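Local coordinates for protein HTH-type transcriptional regulator Rv1985c/MT2039 (Mycobacterium tuberculosis, PDB 3ISP) that probably activates expression of the exporter LysE and represses its own gene, binding DNA as a homodimeric transcriptional regulator of the LysR family, at residues A[11-16]-A[38-43]; A[15-20]-A[24-29]; A[75-80]-A[269-274]; A[123-128]-A[133-138]. One frame throughout, in Å; residues are numbered along the deposited sequence.

Interaction 1: A[11-16]-A[38-43]; sequences LAALAA and SQRIKS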
loop_
_atom_site.group_PDB
_atom_site.type_symbol
_atom_site.label_atom_id
_atom_site.label_comp_id
_atom_site.label_asym_id
_atom_site.label_seq_id
_atom_site.Cartn_x
_atom_site.Cartn_y
_atom_site.Cartn_z
ATOM N N LEU A 11 -9.338 -23.657 15.372
ATOM C CA LEU A 11 -8.352 -22.586 15.423
ATOM C C LEU A 11 -7.002 -23.150 15.058
ATOM O O LEU A 11 -6.254 -22.560 14.273
ATOM C CB LEU A 11 -8.267 -22.005 16.827
ATOM C CG LEU A 11 -9.572 -21.455 17.388
ATOM C CD1 LEU A 11 -9.512 -21.348 18.901
ATOM C CD2 LEU A 11 -9.869 -20.110 16.757
ATOM N N ALA A 12 -6.685 -24.296 15.642
ATOM C CA ALA A 12 -5.419 -24.945 15.363
ATOM C C ALA A 12 -5.225 -24.987 13.860
ATOM O O ALA A 12 -4.183 -24.595 13.348
ATOM C CB ALA A 12 -5.410 -26.347 15.944
ATOM N N ALA A 13 -6.256 -25.452 13.161
ATOM C CA ALA A 13 -6.235 -25.571 11.709
ATOM C C ALA A 13 -5.921 -24.234 11.044
ATOM O O ALA A 13 -5.024 -24.139 10.199
ATOM C CB ALA A 13 -7.568 -26.098 11.217
ATOM N N LEU A 14 -6.681 -23.212 11.428
ATOM C CA LEU A 14 -6.492 -21.864 10.925
ATOM C C LEU A 14 -5.040 -21.443 11.068
ATOM O O LEU A 14 -4.318 -21.264 10.081
ATOM C CB LEU A 14 -7.367 -20.909 11.728
ATOM C CG LEU A 14 -7.448 -19.489 11.191
ATOM C CD1 LEU A 14 -7.810 -19.547 9.731
ATOM C CD2 LEU A 14 -8.462 -18.684 11.955
ATOM N N ALA A 15 -4.628 -21.296 12.326
ATOM C CA ALA A 15 -3.311 -20.783 12.689
ATOM C C ALA A 15 -2.213 -21.505 11.940
ATOM O O ALA A 15 -1.214 -20.896 11.542
ATOM C CB ALA A 15 -3.093 -20.896 14.195
ATOM N N ALA A 16 -2.408 -22.804 11.744
ATOM C CA ALA A 16 -1.441 -23.623 11.030
ATOM C C ALA A 16 -1.455 -23.270 9.553
ATOM O O ALA A 16 -0.407 -23.104 8.937
ATOM C CB ALA A 16 -1.743 -25.088 11.230
ATOM N N SER A 38 -9.729 -28.712 5.616
ATOM C CA SER A 38 -10.696 -27.927 4.864
ATOM C C SER A 38 -12.033 -27.819 5.587
ATOM O O SER A 38 -12.585 -26.727 5.710
ATOM C CB SER A 38 -10.892 -28.504 3.465
ATOM O OG SER A 38 -9.733 -28.316 2.672
ATOM N N GLN A 39 -12.556 -28.945 6.062
ATOM C CA GLN A 39 -13.831 -28.929 6.769
ATOM C C GLN A 39 -13.654 -28.251 8.101
ATOM O O GLN A 39 -14.589 -27.669 8.645
ATOM C CB GLN A 39 -14.350 -30.345 7.017
ATOM C CG GLN A 39 -14.986 -31.008 5.821
ATOM C CD GLN A 39 -14.991 -32.512 5.949
ATOM O OE1 GLN A 39 -14.618 -33.223 5.015
ATOM N NE2 GLN A 39 -15.392 -33.009 7.117
ATOM N N ARG A 40 -12.450 -28.350 8.645
ATOM C CA ARG A 40 -12.197 -27.792 9.959
ATOM C C ARG A 40 -12.250 -26.275 9.888
ATOM O O ARG A 40 -12.920 -25.629 10.697
ATOM C CB ARG A 40 -10.857 -28.267 10.498
ATOM C CG ARG A 40 -10.703 -28.051 11.979
ATOM C CD ARG A 40 -9.701 -29.034 12.542
ATOM N NE ARG A 40 -10.098 -30.417 12.296
ATOM C CZ ARG A 40 -9.359 -31.468 12.633
ATOM N NH1 ARG A 40 -8.184 -31.285 13.227
ATOM N NH2 ARG A 40 -9.794 -32.698 12.379
ATOM N N ILE A 41 -11.555 -25.715 8.902
ATOM C CA ILE A 41 -11.627 -24.288 8.633
ATOM C C ILE A 41 -13.034 -23.865 8.184
ATOM O O ILE A 41 -13.558 -22.857 8.646
ATOM C CB ILE A 41 -10.555 -23.870 7.617
ATOM C CG1 ILE A 41 -9.202 -23.779 8.318
ATOM C CG2 ILE A 41 -10.893 -22.541 6.986
ATOM C CD1 ILE A 41 -8.084 -23.403 7.405
ATOM N N LYS A 42 -13.638 -24.659 7.305
ATOM C CA LYS A 42 -15.020 -24.469 6.882
ATOM C C LYS A 42 -16.024 -24.440 8.034
ATOM O O LYS A 42 -16.913 -23.586 8.079
ATOM C CB LYS A 42 -15.428 -25.577 5.918
ATOM C CG LYS A 42 -15.682 -25.116 4.492
ATOM C CD LYS A 42 -16.854 -24.151 4.429
ATOM C CE LYS A 42 -17.079 -23.650 3.014
ATOM N NZ LYS A 42 -17.638 -22.259 2.980
ATOM N N SER A 43 -15.905 -25.388 8.956
ATOM C CA SER A 43 -16.875 -25.497 10.041
ATOM C C SER A 43 -16.727 -24.278 10.932
ATOM O O SER A 43 -17.698 -23.784 11.517
ATOM C CB SER A 43 -16.658 -26.788 10.837
ATOM O OG SER A 43 -17.886 -27.275 11.357
#

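Interaction 2: A[15-20]-A[24-29]; sequences AAVVEL and DAAAER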
loop_
_atom_site.group_PDB
_atom_site.type_symbol
_atom_site.label_atom_id
_atom_site.label_comp_id
_atom_site.label_asym_id
_atom_site.label_seq_id
_atom_site.Cartn_x
_atom_site.Cartn_y
_atom_site.Cartn_z
ATOM N N ALA A 15 -4.628 -21.296 12.326
ATOM C CA ALA A 15 -3.311 -20.783 12.689
ATOM C C ALA A 15 -2.213 -21.505 11.940
ATOM O O ALA A 15 -1.214 -20.896 11.542
ATOM C CB ALA A 15 -3.093 -20.896 14.195
ATOM N N ALA A 16 -2.408 -22.804 11.744
ATOM C CA ALA A 16 -1.441 -23.623 11.030
ATOM C C ALA A 16 -1.455 -23.270 9.553
ATOM O O ALA A 16 -0.407 -23.104 8.937
ATOM C CB ALA A 16 -1.743 -25.088 11.230
ATOM N N VAL A 17 -2.649 -23.131 8.993
ATOM C CA VAL A 17 -2.785 -22.830 7.578
ATOM C C VAL A 17 -2.261 -21.438 7.239
ATOM O O VAL A 17 -1.767 -21.212 6.138
ATOM C CB VAL A 17 -4.244 -22.971 7.112
ATOM C CG1 VAL A 17 -4.409 -22.447 5.697
ATOM C CG2 VAL A 17 -4.673 -24.419 7.180
ATOM N N VAL A 18 -2.353 -20.506 8.181
ATOM C CA VAL A 18 -1.867 -19.157 7.923
ATOM C C VAL A 18 -0.368 -19.012 8.167
ATOM O O VAL A 18 0.350 -18.444 7.348
ATOM C CB VAL A 18 -2.621 -18.109 8.743
ATOM C CG1 VAL A 18 -1.786 -16.856 8.879
ATOM C CG2 VAL A 18 -3.962 -17.806 8.086
ATOM N N GLU A 19 0.104 -19.530 9.293
ATOM C CA GLU A 19 1.525 -19.458 9.614
ATOM C C GLU A 19 2.377 -20.254 8.614
ATOM O O GLU A 19 3.572 -19.998 8.468
ATOM C CB GLU A 19 1.765 -19.950 11.044
ATOM C CG GLU A 19 3.130 -19.593 11.620
ATOM C CD GLU A 19 3.199 -19.798 13.128
ATOM O OE1 GLU A 19 2.129 -19.963 13.762
ATOM O OE2 GLU A 19 4.323 -19.789 13.677
ATOM N N LEU A 20 1.757 -21.207 7.923
ATOM C CA LEU A 20 2.481 -22.081 7.002
ATOM C C LEU A 20 2.152 -21.842 5.536
ATOM O O LEU A 20 2.819 -22.389 4.658
ATOM C CB LEU A 20 2.224 -23.553 7.338
ATOM C CG LEU A 20 3.301 -24.319 8.112
ATOM C CD1 LEU A 20 3.833 -23.501 9.280
ATOM C CD2 LEU A 20 2.762 -25.661 8.585
ATOM N N ASP A 24 -2.152 -28.171 2.423
ATOM C CA ASP A 24 -1.433 -29.443 2.458
ATOM C C ASP A 24 -0.351 -29.438 3.532
ATOM O O ASP A 24 -0.203 -30.406 4.286
ATOM C CB ASP A 24 -0.813 -29.753 1.092
ATOM C CG ASP A 24 -1.784 -30.449 0.151
ATOM O OD1 ASP A 24 -2.908 -30.781 0.589
ATOM O OD2 ASP A 24 -1.417 -30.668 -1.025
ATOM N N ALA A 25 0.408 -28.349 3.594
ATOM C CA ALA A 25 1.455 -28.223 4.595
ATOM C C ALA A 25 0.868 -28.432 5.982
ATOM O O ALA A 25 1.263 -29.347 6.699
ATOM C CB ALA A 25 2.136 -26.870 4.495
ATOM N N ALA A 26 -0.095 -27.596 6.347
ATOM C CA ALA A 26 -0.664 -27.628 7.689
ATOM C C ALA A 26 -1.380 -28.939 7.988
ATOM O O ALA A 26 -1.748 -29.201 9.134
ATOM C CB ALA A 26 -1.599 -26.456 7.894
ATOM N N ALA A 27 -1.580 -29.755 6.956
ATOM C CA ALA A 27 -2.178 -31.077 7.126
ATOM C C ALA A 27 -1.116 -32.074 7.589
ATOM O O ALA A 27 -1.321 -32.823 8.549
ATOM C CB ALA A 27 -2.832 -31.547 5.828
ATOM N N GLU A 28 0.020 -32.075 6.896
ATOM C CA GLU A 28 1.157 -32.893 7.290
ATOM C C GLU A 28 1.890 -32.183 8.426
ATOM O O GLU A 28 3.124 -32.155 8.469
ATOM C CB GLU A 28 2.093 -33.113 6.101
ATOM C CG GLU A 28 3.043 -34.287 6.261
ATOM C CD GLU A 28 4.264 -34.188 5.356
ATOM O OE1 GLU A 28 4.720 -33.053 5.085
ATOM O OE2 GLU A 28 4.776 -35.245 4.921
ATOM N N ARG A 29 1.118 -31.601 9.340
ATOM C CA ARG A 29 1.670 -30.869 10.471
ATOM C C ARG A 29 0.776 -31.062 11.684
ATOM O O ARG A 29 1.151 -30.734 12.809
ATOM C CB ARG A 29 1.764 -29.383 10.138
ATOM C CG ARG A 29 2.880 -28.648 10.859
ATOM C CD ARG A 29 4.253 -29.057 10.327
ATOM N NE ARG A 29 5.233 -27.967 10.322
ATOM C CZ ARG A 29 5.246 -26.933 11.164
ATOM N NH1 ARG A 29 4.339 -26.824 12.126
ATOM N NH2 ARG A 29 6.190 -26.006 11.048
#

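Interaction 3: A[75-80]-A[269-274]; sequences TALLES and QCWKLD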
loop_
_atom_site.group_PDB
_atom_site.type_symbol
_atom_site.label_atom_id
_atom_site.label_comp_id
_atom_site.label_asym_id
_atom_site.label_seq_id
_atom_site.Cartn_x
_atom_site.Cartn_y
_atom_site.Cartn_z
ATOM N N THR A 75 -4.742 -19.148 23.331
ATOM C CA THR A 75 -5.238 -20.440 23.776
ATOM C C THR A 75 -4.110 -21.458 23.893
ATOM O O THR A 75 -4.062 -22.244 24.839
ATOM C CB THR A 75 -6.315 -20.965 22.813
ATOM O OG1 THR A 75 -7.589 -20.434 23.200
ATOM C CG2 THR A 75 -6.371 -22.478 22.836
ATOM N N ALA A 76 -3.204 -21.433 22.924
ATOM C CA ALA A 76 -2.072 -22.350 22.900
ATOM C C ALA A 76 -1.130 -22.130 24.082
ATOM O O ALA A 76 -0.505 -23.076 24.570
ATOM C CB ALA A 76 -1.313 -22.211 21.586
ATOM N N LEU A 77 -1.018 -20.879 24.530
ATOM C CA LEU A 77 -0.166 -20.557 25.668
ATOM C C LEU A 77 -0.889 -20.881 26.963
ATOM O O LEU A 77 -0.315 -21.479 27.874
ATOM C CB LEU A 77 0.248 -19.087 25.658
ATOM C CG LEU A 77 0.962 -18.624 26.927
ATOM C CD1 LEU A 77 2.360 -19.212 27.024
ATOM C CD2 LEU A 77 1.024 -17.129 26.951
ATOM N N LEU A 78 -2.157 -20.483 27.033
ATOM C CA LEU A 78 -3.007 -20.821 28.167
ATOM C C LEU A 78 -3.004 -22.318 28.387
ATOM O O LEU A 78 -2.872 -22.798 29.510
ATOM C CB LEU A 78 -4.432 -20.341 27.924
ATOM C CG LEU A 78 -4.654 -18.856 28.196
ATOM C CD1 LEU A 78 -6.131 -18.502 28.090
ATOM C CD2 LEU A 78 -4.105 -18.505 29.561
ATOM N N GLU A 79 -3.138 -23.057 27.297
ATOM C CA GLU A 79 -3.170 -24.507 27.377
ATOM C C GLU A 79 -1.866 -25.111 27.910
ATOM O O GLU A 79 -1.896 -25.941 28.810
ATOM C CB GLU A 79 -3.518 -25.096 26.017
ATOM C CG GLU A 79 -3.334 -26.593 25.928
ATOM C CD GLU A 79 -3.606 -27.100 24.533
ATOM O OE1 GLU A 79 -4.768 -26.991 24.076
ATOM O OE2 GLU A 79 -2.652 -27.587 23.890
ATOM N N SER A 80 -0.724 -24.690 27.371
ATOM C CA SER A 80 0.538 -25.311 27.765
ATOM C C SER A 80 0.963 -24.924 29.184
ATOM O O SER A 80 1.764 -25.611 29.813
ATOM C CB SER A 80 1.654 -25.090 26.718
ATOM O OG SER A 80 2.223 -23.793 26.767
ATOM N N GLN A 269 2.600 -3.180 26.014
ATOM C CA GLN A 269 1.331 -3.845 25.727
ATOM C C GLN A 269 1.507 -5.363 25.624
ATOM O O GLN A 269 2.384 -5.838 24.899
ATOM C CB GLN A 269 0.710 -3.300 24.438
ATOM C CG GLN A 269 0.300 -1.859 24.563
ATOM C CD GLN A 269 -0.819 -1.451 23.624
ATOM O OE1 GLN A 269 -1.777 -2.193 23.411
ATOM N NE2 GLN A 269 -0.722 -0.244 23.093
ATOM N N CYS A 270 0.675 -6.117 26.345
ATOM C CA CYS A 270 0.715 -7.578 26.281
ATOM C C CYS A 270 -0.673 -8.215 26.373
ATOM O O CYS A 270 -1.641 -7.569 26.785
ATOM C CB CYS A 270 1.621 -8.142 27.372
ATOM S SG CYS A 270 1.049 -7.860 29.060
ATOM N N TRP A 271 -0.756 -9.489 25.988
ATOM C CA TRP A 271 -2.012 -10.239 26.031
ATOM C C TRP A 271 -2.749 -10.068 27.343
ATOM O O TRP A 271 -2.237 -10.432 28.400
ATOM C CB TRP A 271 -1.773 -11.731 25.820
ATOM C CG TRP A 271 -1.447 -12.100 24.414
ATOM C CD1 TRP A 271 -1.658 -11.346 23.298
ATOM C CD2 TRP A 271 -0.876 -13.332 23.968
ATOM N NE1 TRP A 271 -1.232 -12.029 22.186
ATOM C CE2 TRP A 271 -0.750 -13.251 22.571
ATOM C CE3 TRP A 271 -0.451 -14.491 24.617
ATOM C CZ2 TRP A 271 -0.214 -14.290 21.807
ATOM C CZ3 TRP A 271 0.088 -15.523 23.856
ATOM C CH2 TRP A 271 0.202 -15.412 22.468
ATOM N N LYS A 272 -3.956 -9.517 27.265
ATOM C CA LYS A 272 -4.848 -9.462 28.414
ATOM C C LYS A 272 -5.398 -10.855 28.719
ATOM O O LYS A 272 -6.299 -11.345 28.040
ATOM C CB LYS A 272 -5.993 -8.486 28.152
ATOM C CG LYS A 272 -6.956 -8.316 29.316
ATOM C CD LYS A 272 -7.887 -7.122 29.086
ATOM C CE LYS A 272 -8.604 -7.225 27.745
ATOM N NZ LYS A 272 -9.060 -5.895 27.255
ATOM N N LEU A 273 -4.832 -11.483 29.740
ATOM C CA LEU A 273 -5.238 -12.798 30.180
ATOM C C LEU A 273 -4.402 -13.138 31.389
ATOM O O LEU A 273 -3.527 -12.372 31.759
ATOM C CB LEU A 273 -5.042 -13.838 29.079
ATOM C CG LEU A 273 -3.689 -13.909 28.369
ATOM C CD1 LEU A 273 -2.606 -14.443 29.291
ATOM C CD2 LEU A 273 -3.799 -14.779 27.124
ATOM N N ASP A 274 -4.676 -14.279 32.012
ATOM C CA ASP A 274 -3.849 -14.753 33.118
ATOM C C ASP A 274 -2.728 -15.660 32.622
ATOM O O ASP A 274 -2.945 -16.571 31.821
ATOM C CB ASP A 274 -4.696 -15.498 34.142
ATOM C CG ASP A 274 -5.551 -14.570 34.966
ATOM O OD1 ASP A 274 -5.241 -13.353 34.990
ATOM O OD2 ASP A 274 -6.528 -15.059 35.585
#

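Interaction 4: A[123-128]-A[133-138]; sequences DVRIED and ARLLRE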
loop_
_atom_site.group_PDB
_atom_site.type_symbol
_atom_site.label_atom_id
_atom_site.label_comp_id
_atom_site.label_asym_id
_atom_site.label_seq_id
_atom_site.Cartn_x
_atom_site.Cartn_y
_atom_site.Cartn_z
ATOM N N ASP A 123 12.014 -14.955 21.148
ATOM C CA ASP A 123 11.968 -14.552 19.750
ATOM C C ASP A 123 11.610 -13.080 19.679
ATOM O O ASP A 123 10.442 -12.708 19.795
ATOM C CB ASP A 123 10.953 -15.384 18.965
ATOM C CG ASP A 123 10.648 -14.799 17.586
ATOM O OD1 ASP A 123 11.566 -14.228 16.942
ATOM O OD2 ASP A 123 9.479 -14.925 17.147
ATOM N N VAL A 124 12.632 -12.254 19.486
ATOM C CA VAL A 124 12.492 -10.809 19.523
ATOM C C VAL A 124 12.448 -10.216 18.115
ATOM O O VAL A 124 13.217 -10.610 17.242
ATOM C CB VAL A 124 13.639 -10.168 20.335
ATOM C CG1 VAL A 124 13.469 -8.669 20.410
ATOM C CG2 VAL A 124 13.673 -10.751 21.728
ATOM N N ARG A 125 11.527 -9.284 17.904
ATOM C CA ARG A 125 11.356 -8.633 16.621
ATOM C C ARG A 125 11.568 -7.156 16.826
ATOM O O ARG A 125 11.009 -6.572 17.747
ATOM C CB ARG A 125 9.926 -8.812 16.116
ATOM C CG ARG A 125 9.342 -10.194 16.279
ATOM C CD ARG A 125 10.043 -11.159 15.366
ATOM N NE ARG A 125 9.447 -12.484 15.427
ATOM C CZ ARG A 125 8.397 -12.855 14.707
ATOM N NH1 ARG A 125 7.820 -11.996 13.880
ATOM N NH2 ARG A 125 7.924 -14.084 14.825
ATOM N N ILE A 126 12.358 -6.536 15.965
ATOM C CA ILE A 126 12.505 -5.095 16.021
ATOM C C ILE A 126 11.478 -4.480 15.103
ATOM O O ILE A 126 11.602 -4.557 13.889
ATOM C CB ILE A 126 13.890 -4.647 15.593
ATOM C CG1 ILE A 126 14.945 -5.297 16.483
ATOM C CG2 ILE A 126 13.986 -3.152 15.679
ATOM C CD1 ILE A 126 14.851 -4.894 17.924
ATOM N N GLU A 127 10.460 -3.871 15.689
ATOM C CA GLU A 127 9.375 -3.321 14.911
ATOM C C GLU A 127 9.015 -1.937 15.426
ATOM O O GLU A 127 9.162 -1.649 16.613
ATOM C CB GLU A 127 8.150 -4.239 14.987
ATOM C CG GLU A 127 8.429 -5.698 14.635
ATOM C CD GLU A 127 8.888 -5.909 13.191
ATOM O OE1 GLU A 127 9.016 -4.911 12.438
ATOM O OE2 GLU A 127 9.128 -7.079 12.813
ATOM N N ASP A 128 8.549 -1.075 14.532
ATOM C CA ASP A 128 8.083 0.229 14.963
ATOM C C ASP A 128 6.678 0.114 15.568
ATOM O O ASP A 128 6.182 -0.991 15.808
ATOM C CB ASP A 128 8.152 1.275 13.827
ATOM C CG ASP A 128 7.269 0.926 12.609
ATOM O OD1 ASP A 128 6.266 0.171 12.719
ATOM O OD2 ASP A 128 7.585 1.449 11.519
ATOM N N ALA A 133 1.957 -3.349 16.581
ATOM C CA ALA A 133 0.523 -3.488 16.831
ATOM C C ALA A 133 -0.089 -4.595 15.973
ATOM O O ALA A 133 -1.005 -5.289 16.411
ATOM C CB ALA A 133 -0.190 -2.180 16.583
ATOM N N ARG A 134 0.406 -4.756 14.746
ATOM C CA ARG A 134 -0.070 -5.832 13.879
ATOM C C ARG A 134 0.234 -7.200 14.487
ATOM O O ARG A 134 -0.646 -8.051 14.604
ATOM C CB ARG A 134 0.544 -5.743 12.477
ATOM C CG ARG A 134 -0.044 -6.763 11.498
ATOM C CD ARG A 134 0.739 -6.864 10.194
ATOM N NE ARG A 134 -0.088 -7.371 9.095
ATOM C CZ ARG A 134 0.388 -7.980 8.009
ATOM N NH1 ARG A 134 1.694 -8.181 7.870
ATOM N NH2 ARG A 134 -0.445 -8.403 7.063
ATOM N N LEU A 135 1.490 -7.399 14.868
ATOM C CA LEU A 135 1.936 -8.658 15.447
ATOM C C LEU A 135 1.200 -8.979 16.751
ATOM O O LEU A 135 1.050 -10.147 17.122
ATOM C CB LEU A 135 3.448 -8.623 15.672
ATOM C CG LEU A 135 4.283 -8.258 14.444
ATOM C CD1 LEU A 135 5.744 -8.042 14.809
ATOM C CD2 LEU A 135 4.155 -9.325 13.370
ATOM N N LEU A 136 0.747 -7.950 17.453
ATOM C CA LEU A 136 -0.066 -8.179 18.638
ATOM C C LEU A 136 -1.461 -8.653 18.250
ATOM O O LEU A 136 -1.925 -9.677 18.738
ATOM C CB LEU A 136 -0.160 -6.926 19.501
ATOM C CG LEU A 136 1.070 -6.580 20.327
ATOM C CD1 LEU A 136 0.707 -5.496 21.327
ATOM C CD2 LEU A 136 1.590 -7.814 21.038
ATOM N N ARG A 137 -2.126 -7.904 17.380
ATOM C CA ARG A 137 -3.427 -8.310 16.879
ATOM C C ARG A 137 -3.406 -9.737 16.351
ATOM O O ARG A 137 -4.322 -10.511 16.618
ATOM C CB ARG A 137 -3.896 -7.369 15.773
ATOM C CG ARG A 137 -4.565 -6.106 16.278
ATOM C CD ARG A 137 -5.218 -5.333 15.151
ATOM N NE ARG A 137 -4.314 -5.180 14.012
ATOM C CZ ARG A 137 -3.476 -4.161 13.847
ATOM N NH1 ARG A 137 -3.419 -3.186 14.754
ATOM N NH2 ARG A 137 -2.695 -4.118 12.775
ATOM N N GLU A 138 -2.361 -10.084 15.611
ATOM C CA GLU A 138 -2.299 -11.367 14.914
ATOM C C GLU A 138 -1.828 -12.546 15.787
ATOM O O GLU A 138 -1.629 -13.664 15.289
ATOM C CB GLU A 138 -1.412 -11.248 13.659
ATOM C CG GLU A 138 -2.001 -10.395 12.527
ATOM C CD GLU A 138 -1.143 -10.405 11.260
ATOM O OE1 GLU A 138 -0.068 -11.052 11.273
ATOM O OE2 GLU A 138 -1.545 -9.766 10.252
#

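Interaction 1: A[11-16]-A[38-43]
Helices 9-20 and 34-48 pass steeply across one another, their local axes 8.6 Å apart at a crossing angle of -108°, and the backbones come nearest where the CA atoms of Leu-14 and Ile-41 stand 6.1 Å apart. The CB of Ala-13 points toward the other helix. This single methyl lies alongside the aliphatic part of Arg-40, with Ala-13 CB 3.8 Å from Arg-40 CG and almost as near to the carbons before and after it. Arg-40 is a natural neighbour for a small apolar residue at this half-open border, because three methylene groups pack on Ala-13 before the chain bends at its third torsion (-58°) and carries the charged guanidinium onward. Both helices belong to the LysR-type DNA-binding domain. Helix 34-48 begins within the predicted helix-turn-helix motif as its second helix, the one that in this motif usually reads DNA, and helix 9-20 packs against it. Ile-41 fills the buried part of the crossing. Its CB does not aim at helix 9-20, but CG1 stands anti to the carbonyl carbon and the chain runs on extended, which slides the long branch along the partner backbone. Ile-41 CG1 thus lies 4.1 Å from Ala-13 CB, and Ile-41 CD1 reaches to 4.2 Å from Leu-14 CA. A branched, wholly apolar residue suits this place, where Val-17 and Phe-23 also pack on it. Leu-14 gives mainly its backbone side to Ile-41, while its side chain meets Leu-68 of helix 66-82.

Interaction 2: A[15-20]-A[24-29]
Arg-29 carries its CG anti to the backbone N (-151°) and then bends at the second and third torsions, a path that lays its chain back beneath Leu-20, which crosses it at about a right angle. One methyl does most of the touching: Leu-20 CD2 sits 3.8 Å from Arg-29 CG and 3.7 Å above the guanidinium plane, over its centre. The other branch lies nearer the rim, with Leu-20 CD1 3.9 Å from Arg-29 NH2. A flat guanidinium accepts a methyl over its face while its N-H groups still point outward within its own plane, so arginine fits this exposed border, and leucine covers it with apolar surface. Further in, the side chains become small. Ala-26 turns its methyl into the first helix, where Ala-26 CB meets Ala-16 CB at 3.6 Å and also lies against the carbonyl carbon of Ala-16. Helices 9-20 and 23-27 are consecutive in the winged helix-turn-helix domain of LysR regulators, and the second of them opens the predicted helix-turn-helix motif. Alanine on both sides lets their backbones come close, and the CA atoms of Val-17 and Ala-26 are 5.2 Å apart. Val-17 borders the same methyl: Val-17 CG2, anti to the carbonyl carbon, reaches 3.8 Å from Ala-26 CB. Its beta-branched bulk also serves the buried side, where Val-37 of helix 34-48 is packed against it. Ala-25 contributes a looser contact, its CB 4.3 Å from Leu-20 CD2, and its backbone N is held by the hydroxyl of Ser-22.

Interaction 3: A[75-80]-A[269-274]
Gln-269 NE2 gives hydrogen bonds to two carbonyl oxygens, those of Glu-148 and Asn-150, while its OE1 accepts from Val-152 N, which probably helps to hold in place the strand from which Trp-271 reaches across to Leu-77. That strand, 255-271, belongs to the regulatory domain of the periplasmic-binding-protein type, and helix 66-82 is the linker helix that leads away from the DNA-binding domain. The contact therefore joins two parts of a LysR regulator far apart in sequence. Leu-77 has CG anti to the backbone N (171°), which swings its CD2 methyl to the edge of the indole, in the ring plane. Leu-77 CD2 lies 3.6 Å from Trp-271 CZ3 and 3.8 Å from Trp-271 CE3, while Leu-77 CB is close to CZ3 of the indole as well. The broad indole also touches Ala-73 and Gln-74, so a large aromatic suits a place where the end of the strand must reach the helix. Leu-78 faces two ways: it packs on Leu-78 of the second subunit, and its side chain also borders the loop after the strand. There Leu-78 CG stands 4.3 Å from Leu-273 CD2.

Interaction 4: A[123-128]-A[133-138]
Segment 123-128 runs extended along strand 120-126 and on to Asp-128, so that Arg-125 and Glu-127 project toward helix 129-137 while Ile-126, between them, points away to helix 103-107. The chain turns directly into that helix at Asp-128, the N-cap residue, whose OD1 accepts a hydrogen bond from His-131 N; aspartate suits the place because its short carboxylate can fold back onto a backbone N-H of the first turn. Leu-135 supplies the helix side of the contact. The side chains of Leu-135 and Glu-127 cross at about a right angle, and Leu-135 CD1 meets Glu-127 CG at 3.6 Å. Glu-127 bends at its second torsion (-63°), which lays CG and the start of the carboxylate along the leucine methyl, with Glu-127 OE2 4.0 Å from Leu-135 CD1. Arg-125 CG is more distant, 4.4 Å from Leu-135 CD1. Asp-123 holds the guanidinium side-on: Arg-125 NE leans on both oxygens, 3.1 Å from Asp-123 OD1 and 3.0 Å from Asp-123 OD2, and Arg-125 NH2 is 2.9 Å from Asp-123 OD2. That oxygen also bonds Thr-98 OG1, which should help to keep the pair in place. Strand 120-126 lies at the sheet edge within this chain, and Val-124 makes backbone hydrogen bonds to the third subunit. Strand 120-126, helix 129-137 and the parallel strand 143-146 together form a beta-alpha-beta crossover, the repeating element of the periplasmic-binding-protein fold.

Interactions 1 and 2 share helix 9-20 and form one continuous apolar core in the DNA-binding domain, touching through Ile-41 and Val-17. Interaction 1 is buried and interaction 2 half open, yet both rely on alanines for close helix packing, and each has an arginine at its border. Interaction 3 is also buried, but joins the linker helix to the regulatory domain with larger groups, leucines and an indole. Interaction 4 is a surface contact in the regulatory domain, nested within the loop that interaction 3 closes, and has a salt bridge beside its thin apolar contact. The last two meet where Gln-269 packs on Leu-136.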